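Uncharacterized esterase YxiM (Bacillus subtilis, PDB 2O14) is an uncharacterized member of the GDSL lipolytic enzyme family that probably hydrolyses ester bonds, its hydrolase domain joined to a galactose-binding-like beta domain. Local coordinates at residues T94-E106 / N113-I125. Residues are numbered along the deposited sequence; the frame is centred on the assembly and turned at random.
With SO4 (sulfate ion), chain C.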
ATOM      1  N   THR A  94       7.354   1.856  13.268  1.00 16.20           N
ATOM      2  CA  THR A  94       6.470   1.681  14.415  1.00 15.59           C
ATOM      3  C   THR A  94       5.948   3.069  14.768  1.00 15.91           C
ATOM      4  O   THR A  94       6.699   3.915  15.247  1.00 16.15           O
ATOM      5  CB  THR A  94       7.215   1.119  15.644  1.00 16.77           C
ATOM      6  OG1 THR A  94       7.885  -0.098  15.290  1.00 14.09           O
ATOM      7  CG2 THR A  94       6.223   0.838  16.771  1.00 16.95           C
ATOM      8  N   LEU A  95       4.661   3.298  14.529  1.00 16.16           N
ATOM      9  CA  LEU A  95       4.049   4.592  14.802  1.00 17.12           C
ATOM     10  C   LEU A  95       3.668   4.800  16.262  1.00 16.53           C
ATOM     11  O   LEU A  95       3.764   3.888  17.084  1.00 17.53           O
ATOM     12  CB  LEU A  95       2.789   4.767  13.939  1.00 18.83           C
ATOM     13  CG  LEU A  95       2.893   4.571  12.423  1.00 20.02           C
ATOM     14  CD1 LEU A  95       1.548   4.888  11.765  1.00 17.45           C
ATOM     15  CD2 LEU A  95       3.990   5.478  11.868  1.00 17.40           C
ATOM     16  N   GLY A  96       3.234   6.018  16.572  1.00 18.72           N
ATOM     17  CA  GLY A  96       2.788   6.344  17.917  1.00 16.95           C
ATOM     18  C   GLY A  96       1.276   6.203  17.895  1.00 17.97           C
ATOM     19  O   GLY A  96       0.754   5.343  17.182  1.00 16.57           O
ATOM     20  N   ASN A  97       0.562   7.027  18.655  1.00 19.09           N
ATOM     21  CA  ASN A  97      -0.898   6.942  18.647  1.00 20.09           C
ATOM     22  C   ASN A  97      -1.339   7.345  17.249  1.00 18.69           C
ATOM     23  O   ASN A  97      -1.000   8.427  16.765  1.00 17.87           O
ATOM     24  CB  ASN A  97      -1.490   7.859  19.715  1.00 19.20           C
ATOM     25  CG  ASN A  97      -1.171   7.380  21.115  1.00 20.99           C
ATOM     26  OD1 ASN A  97      -1.541   8.015  22.101  1.00 24.14           O
ATOM     27  ND2 ASN A  97      -0.479   6.243  21.208  1.00 17.13           N
ATOM     28  N   THR A  98      -2.096   6.465  16.607  1.00 14.91           N
ATOM     29  CA  THR A  98      -2.503   6.680  15.228  1.00 16.00           C
ATOM     30  C   THR A  98      -3.951   6.369  14.876  1.00 16.63           C
ATOM     31  O   THR A  98      -4.493   5.356  15.297  1.00 17.86           O
ATOM     32  CB  THR A  98      -1.616   5.816  14.298  1.00 16.38           C
ATOM     33  OG1 THR A  98      -0.243   6.198  14.459  1.00 15.53           O
ATOM     34  CG2 THR A  98      -2.036   5.971  12.834  1.00 17.42           C
ATOM     35  N   ALA A  99      -4.564   7.253  14.095  1.00 20.39           N
ATOM     36  CA  ALA A  99      -5.922   7.032  13.603  1.00 20.86           C
ATOM     37  C   ALA A  99      -5.668   6.418  12.219  1.00 19.95           C
ATOM     38  O   ALA A  99      -6.017   5.273  11.960  1.00 19.66           O
ATOM     39  CB  ALA A  99      -6.675   8.352  13.478  1.00 18.85           C
ATOM     40  N   ARG A 100      -5.030   7.186  11.341  1.00 18.15           N
ATOM     41  CA  ARG A 100      -4.688   6.702  10.005  1.00 19.07           C
ATOM     42  C   ARG A 100      -3.605   7.602   9.430  1.00 19.91           C
ATOM     43  O   ARG A 100      -3.803   8.811   9.290  1.00 19.51           O
ATOM     44  CB  ARG A 100      -5.911   6.694   9.079  1.00 20.79           C
ATOM     45  CG  ARG A 100      -5.586   6.209   7.669  1.00 20.04           C
ATOM     46  CD  ARG A 100      -6.811   5.686   6.947  1.00 20.84           C
ATOM     47  NE  ARG A 100      -7.829   6.710   6.750  1.00 24.44           N
ATOM     48  CZ  ARG A 100      -7.695   7.754   5.937  1.00 26.16           C
ATOM     49  NH1 ARG A 100      -6.580   7.922   5.234  1.00 24.62           N
ATOM     50  NH2 ARG A 100      -8.685   8.631   5.820  1.00 26.40           N
ATOM     51  N   ALA A 101      -2.459   7.009   9.107  1.00 16.74           N
ATOM     52  CA  ALA A 101      -1.334   7.763   8.572  1.00 16.68           C
ATOM     53  C   ALA A 101      -0.518   6.952   7.576  1.00 16.22           C
ATOM     54  O   ALA A 101      -0.590   5.722   7.550  1.00 16.72           O
ATOM     55  CB  ALA A 101      -0.436   8.218   9.717  1.00 16.59           C
ATOM     56  N   SER A 102       0.248   7.654   6.749  1.00 15.96           N
ATOM     57  CA  SER A 102       1.110   7.017   5.758  1.00 16.36           C
ATOM     58  C   SER A 102       2.553   7.397   6.055  1.00 15.77           C
ATOM     59  O   SER A 102       2.817   8.344   6.792  1.00 13.91           O
ATOM     60  CB  SER A 102       0.741   7.479   4.344  1.00 17.95           C
ATOM     61  OG  SER A 102      -0.524   6.962   3.946  1.00 17.40           O
ATOM     62  N   VAL A 103       3.487   6.645   5.487  1.00 21.45           N
ATOM     63  CA  VAL A 103       4.897   6.927   5.678  1.00 20.11           C
ATOM     64  C   VAL A 103       5.466   7.390   4.350  1.00 20.96           C
ATOM     65  O   VAL A 103       5.135   6.829   3.300  1.00 23.43           O
ATOM     66  CB  VAL A 103       5.666   5.672   6.149  1.00 14.34           C
ATOM     67  CG1 VAL A 103       7.162   5.934   6.124  1.00 13.02           C
ATOM     68  CG2 VAL A 103       5.248   5.310   7.558  1.00 14.34           C
ATOM     69  N   ALA A 104       6.303   8.423   4.395  1.00 16.00           N
ATOM     70  CA  ALA A 104       6.936   8.960   3.191  1.00 14.65           C
ATOM     71  C   ALA A 104       8.453   8.961   3.377  1.00 15.15           C
ATOM     72  O   ALA A 104       8.953   9.155   4.480  1.00 14.09           O
ATOM     73  CB  ALA A 104       6.444  10.385   2.929  1.00 12.65           C
ATOM     74  N   ALA A 105       9.184   8.741   2.293  1.00 14.51           N
ATOM     75  CA  ALA A 105      10.636   8.732   2.361  1.00 13.73           C
ATOM     76  C   ALA A 105      11.152   9.015   0.967  1.00 14.34           C
ATOM     77  O   ALA A 105      10.612   8.509  -0.011  1.00 15.60           O
ATOM     78  CB  ALA A 105      11.132   7.383   2.849  1.00 11.41           C
ATOM     79  N   GLU A 106      12.189   9.842   0.881  1.00 18.74           N
ATOM     80  CA  GLU A 106      12.770  10.208  -0.402  1.00 20.32           C
ATOM     81  C   GLU A 106      11.764  10.923  -1.307  1.00 20.31           C
ATOM     82  O   GLU A 106      11.783  10.754  -2.527  1.00 20.92           O
ATOM     83  CB  GLU A 106      13.317   8.966  -1.106  1.00 26.39           C
ATOM     84  CG  GLU A 106      14.352   8.207  -0.282  1.00 33.03           C
ATOM     85  CD  GLU A 106      15.452   9.115   0.260  1.00 35.99           C
ATOM     86  OE1 GLU A 106      15.410   9.445   1.467  1.00 35.02           O
ATOM     87  OE2 GLU A 106      16.351   9.505  -0.525  1.00 37.51           O
ATOM     88  N   ASN A 113      -1.731   4.343   4.504  1.00 17.10           N
ATOM     89  CA  ASN A 113      -2.757   4.235   5.536  1.00 17.44           C
ATOM     90  C   ASN A 113      -2.632   3.166   6.617  1.00 18.52           C
ATOM     91  O   ASN A 113      -3.497   2.295   6.734  1.00 17.66           O
ATOM     92  CB  ASN A 113      -4.136   4.095   4.872  1.00 18.48           C
ATOM     93  CG  ASN A 113      -4.551   5.348   4.116  1.00 18.17           C
ATOM     94  OD1 ASN A 113      -5.317   5.275   3.159  1.00 20.99           O
ATOM     95  ND2 ASN A 113      -4.059   6.506   4.555  1.00 16.45           N
HETATM   96  N   MSE A 114      -1.571   3.236   7.413  1.00 15.66           N
HETATM   97  CA  MSE A 114      -1.406   2.310   8.524  1.00 17.87           C
HETATM   98  C   MSE A 114      -2.392   2.848   9.572  1.00 17.24           C
HETATM   99  O   MSE A 114      -2.634   4.055   9.626  1.00 15.35           O
HETATM  100  CB  MSE A 114       0.027   2.377   9.067  1.00 22.06           C
HETATM  101  CG  MSE A 114       1.104   1.909   8.098  1.00 29.08           C
HETATM  102 SE   MSE A 114       2.885   2.407   8.732  1.00 36.74          SE
HETATM  103  CE  MSE A 114       2.611   4.321   8.673  1.00 41.62           C
ATOM    104  N   THR A 115      -2.968   1.975  10.392  1.00 21.65           N
ATOM    105  CA  THR A 115      -3.921   2.439  11.404  1.00 21.75           C
ATOM    106  C   THR A 115      -3.663   1.833  12.777  1.00 22.27           C
ATOM    107  O   THR A 115      -2.997   0.802  12.896  1.00 20.69           O
ATOM    108  CB  THR A 115      -5.386   2.119  11.000  1.00 21.15           C
ATOM    109  OG1 THR A 115      -5.596   0.702  11.034  1.00 19.59           O
ATOM    110  CG2 THR A 115      -5.690   2.639   9.592  1.00 18.37           C
ATOM    111  N   GLY A 116      -4.188   2.482  13.814  1.00 19.83           N
ATOM    112  CA  GLY A 116      -4.012   1.979  15.163  1.00 19.55           C
ATOM    113  C   GLY A 116      -2.715   2.402  15.830  1.00 20.82           C
ATOM    114  O   GLY A 116      -1.668   2.488  15.176  1.00 21.07           O
ATOM    115  N   ASP A 117      -2.789   2.670  17.133  1.00 17.27           N
ATOM    116  CA  ASP A 117      -1.620   3.070  17.909  1.00 19.10           C
ATOM    117  C   ASP A 117      -0.541   1.999  17.788  1.00 18.69           C
ATOM    118  O   ASP A 117      -0.836   0.808  17.864  1.00 17.32           O
ATOM    119  CB  ASP A 117      -1.974   3.217  19.393  1.00 23.33           C
ATOM    120  CG  ASP A 117      -3.032   4.263  19.649  1.00 25.35           C
ATOM    121  OD1 ASP A 117      -3.367   5.021  18.714  1.00 26.56           O
ATOM    122  OD2 ASP A 117      -3.521   4.331  20.799  1.00 25.39           O
ATOM    123  N   GLY A 118       0.705   2.422  17.603  1.00 17.78           N
ATOM    124  CA  GLY A 118       1.791   1.466  17.503  1.00 17.53           C
ATOM    125  C   GLY A 118       1.771   0.610  16.255  1.00 19.10           C
ATOM    126  O   GLY A 118       2.447  -0.418  16.193  1.00 19.81           O
ATOM    127  N   ALA A 119       1.001   1.030  15.256  1.00 22.11           N
ATOM    128  CA  ALA A 119       0.912   0.296  13.999  1.00 22.57           C
ATOM    129  C   ALA A 119       2.310   0.065  13.451  1.00 23.19           C
ATOM    130  O   ALA A 119       3.168   0.942  13.535  1.00 23.86           O
ATOM    131  CB  ALA A 119       0.089   1.078  12.997  1.00 25.60           C
ATOM    132  N   GLU A 120       2.538  -1.113  12.882  1.00 23.32           N
ATOM    133  CA  GLU A 120       3.849  -1.433  12.339  1.00 24.53           C
ATOM    134  C   GLU A 120       3.764  -2.008  10.940  1.00 24.45           C
ATOM    135  O   GLU A 120       2.750  -2.583  10.548  1.00 24.50           O
ATOM    136  CB  GLU A 120       4.558  -2.448  13.234  1.00 34.09           C
ATOM    137  CG  GLU A 120       4.550  -2.107  14.708  1.00 38.94           C
ATOM    138  CD  GLU A 120       5.348  -3.108  15.523  1.00 43.88           C
ATOM    139  OE1 GLU A 120       6.597  -3.078  15.451  1.00 46.55           O
ATOM    140  OE2 GLU A 120       4.724  -3.929  16.228  1.00 44.15           O
ATOM    141  N   ASP A 121       4.839  -1.835  10.182  1.00 22.88           N
ATOM    142  CA  ASP A 121       4.927  -2.372   8.835  1.00 21.78           C
ATOM    143  C   ASP A 121       6.383  -2.266   8.440  1.00 22.70           C
ATOM    144  O   ASP A 121       7.160  -1.573   9.103  1.00 21.60           O
ATOM    145  CB  ASP A 121       4.076  -1.583   7.840  1.00 22.09           C
ATOM    146  CG  ASP A 121       3.657  -2.428   6.647  1.00 22.73           C
ATOM    147  OD1 ASP A 121       4.342  -3.434   6.347  1.00 20.34           O
ATOM    148  OD2 ASP A 121       2.642  -2.087   6.011  1.00 24.20           O
ATOM    149  N   THR A 122       6.749  -2.942   7.361  1.00 19.77           N
ATOM    150  CA  THR A 122       8.124  -2.935   6.895  1.00 22.02           C
ATOM    151  C   THR A 122       8.182  -2.742   5.386  1.00 21.71           C
ATOM    152  O   THR A 122       7.328  -3.239   4.657  1.00 22.04           O
ATOM    153  CB  THR A 122       8.814  -4.270   7.247  1.00 24.28           C
ATOM    154  OG1 THR A 122       8.792  -4.452   8.666  1.00 25.63           O
ATOM    155  CG2 THR A 122      10.251  -4.277   6.766  1.00 25.94           C
ATOM    156  N   PHE A 123       9.187  -2.014   4.916  1.00 23.98           N
ATOM    157  CA  PHE A 123       9.342  -1.806   3.479  1.00 22.81           C
ATOM    158  C   PHE A 123      10.819  -1.686   3.141  1.00 21.82           C
ATOM    159  O   PHE A 123      11.638  -1.367   3.999  1.00 22.59           O
ATOM    160  CB  PHE A 123       8.585  -0.551   3.031  1.00 19.97           C
ATOM    161  CG  PHE A 123       9.143   0.728   3.586  1.00 17.33           C
ATOM    162  CD1 PHE A 123      10.084   1.456   2.872  1.00 18.43           C
ATOM    163  CD2 PHE A 123       8.720   1.207   4.823  1.00 18.85           C
ATOM    164  CE1 PHE A 123      10.597   2.650   3.379  1.00 20.02           C
ATOM    165  CE2 PHE A 123       9.226   2.399   5.344  1.00 18.11           C
ATOM    166  CZ  PHE A 123      10.166   3.121   4.618  1.00 20.34           C
ATOM    167  N   GLN A 124      11.157  -1.956   1.890  1.00 21.11           N
ATOM    168  CA  GLN A 124      12.540  -1.867   1.449  1.00 21.34           C
ATOM    169  C   GLN A 124      12.706  -0.599   0.634  1.00 21.63           C
ATOM    170  O   GLN A 124      11.773  -0.161  -0.037  1.00 21.99           O
ATOM    171  CB  GLN A 124      12.891  -3.092   0.618  1.00 18.33           C
ATOM    172  CG  GLN A 124      12.760  -4.373   1.400  1.00 20.80           C
ATOM    173  CD  GLN A 124      13.091  -5.601   0.579  1.00 22.60           C
ATOM    174  OE1 GLN A 124      13.118  -6.716   1.103  1.00 25.64           O
ATOM    175  NE2 GLN A 124      13.341  -5.408  -0.713  1.00 20.20           N
ATOM    176  N   ILE A 125      13.891  -0.004   0.692  1.00 20.03           N
ATOM    177  CA  ILE A 125      14.131   1.232  -0.035  1.00 19.33           C
ATOM    178  C   ILE A 125      15.604   1.413  -0.374  1.00 19.84           C
ATOM    179  O   ILE A 125      16.480   1.173   0.460  1.00 18.77           O
ATOM    180  CB  ILE A 125      13.669   2.448   0.812  1.00 20.37           C
ATOM    181  CG1 ILE A 125      13.812   3.748   0.017  1.00 17.92           C
ATOM    182  CG2 ILE A 125      14.507   2.539   2.083  1.00 20.53           C
ATOM    183  CD1 ILE A 125      13.309   4.959   0.769  1.00 17.58           C
TER
HETATM  184  S   SO4 C 401     -11.474   7.032   7.957  1.00 68.80           S
HETATM  185  O1  SO4 C 401     -10.151   6.940   8.605  1.00 67.67           O
HETATM  186  O2  SO4 C 401     -12.262   8.119   8.576  1.00 68.28           O
HETATM  187  O3  SO4 C 401     -12.179   5.745   8.130  1.00 68.21           O
HETATM  188  O4  SO4 C 401     -11.314   7.320   6.519  1.00 67.97           O
HETATM  189  O   HOH W   1       8.459  -2.189  17.396  1.00 42.66           O
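The guanidinium of Arg100 has Asn113 at its edge, the amide turned 78° from its plane, and a sulfate, probably from the crystallisation liquor, also near that plane. Two bonds hold the anion, Arg100 NE to sulfate O1 and Arg100 NH2 to sulfate O4, each 3.0 Å; Lys140 is a further donor to it. With a shorter, uncharged alanine at Arg100, the sulfate would probably lose both these bonds and the Asn113 side chain its aliphatic neighbour, CD. The Asn97 amide stacks on the Asp117 carboxylate, planes 20° apart. Asp117 OD1 accepts Thr98 N at 2.9 Å, on its anti side but tilted out of the carboxylate plane, while OD2 bonds Ser58. Ser102 OG, anti to its carbonyl carbon (chi1 -70°), receives Asn113 N almost straight. Reciprocal backbone bonds pair Ala101 with Met114, a selenomethionine whose bent end turns toward Leu95 and Val103, Met114 SE lying 3.9 Å from Val103 CG2. The type II turn from Gly116 to Ala119 lets strand 108-115 cross to strand 120-127: strands 100-105 and 108-115 form a hairpin in one sheet, whereas Leu95 N to Ala119 O, 3.0 Å, joins strands 87-95 and 120-127 in the other. Val136 of strand 131-138 touches Leu95 and Ala101 between these sheets.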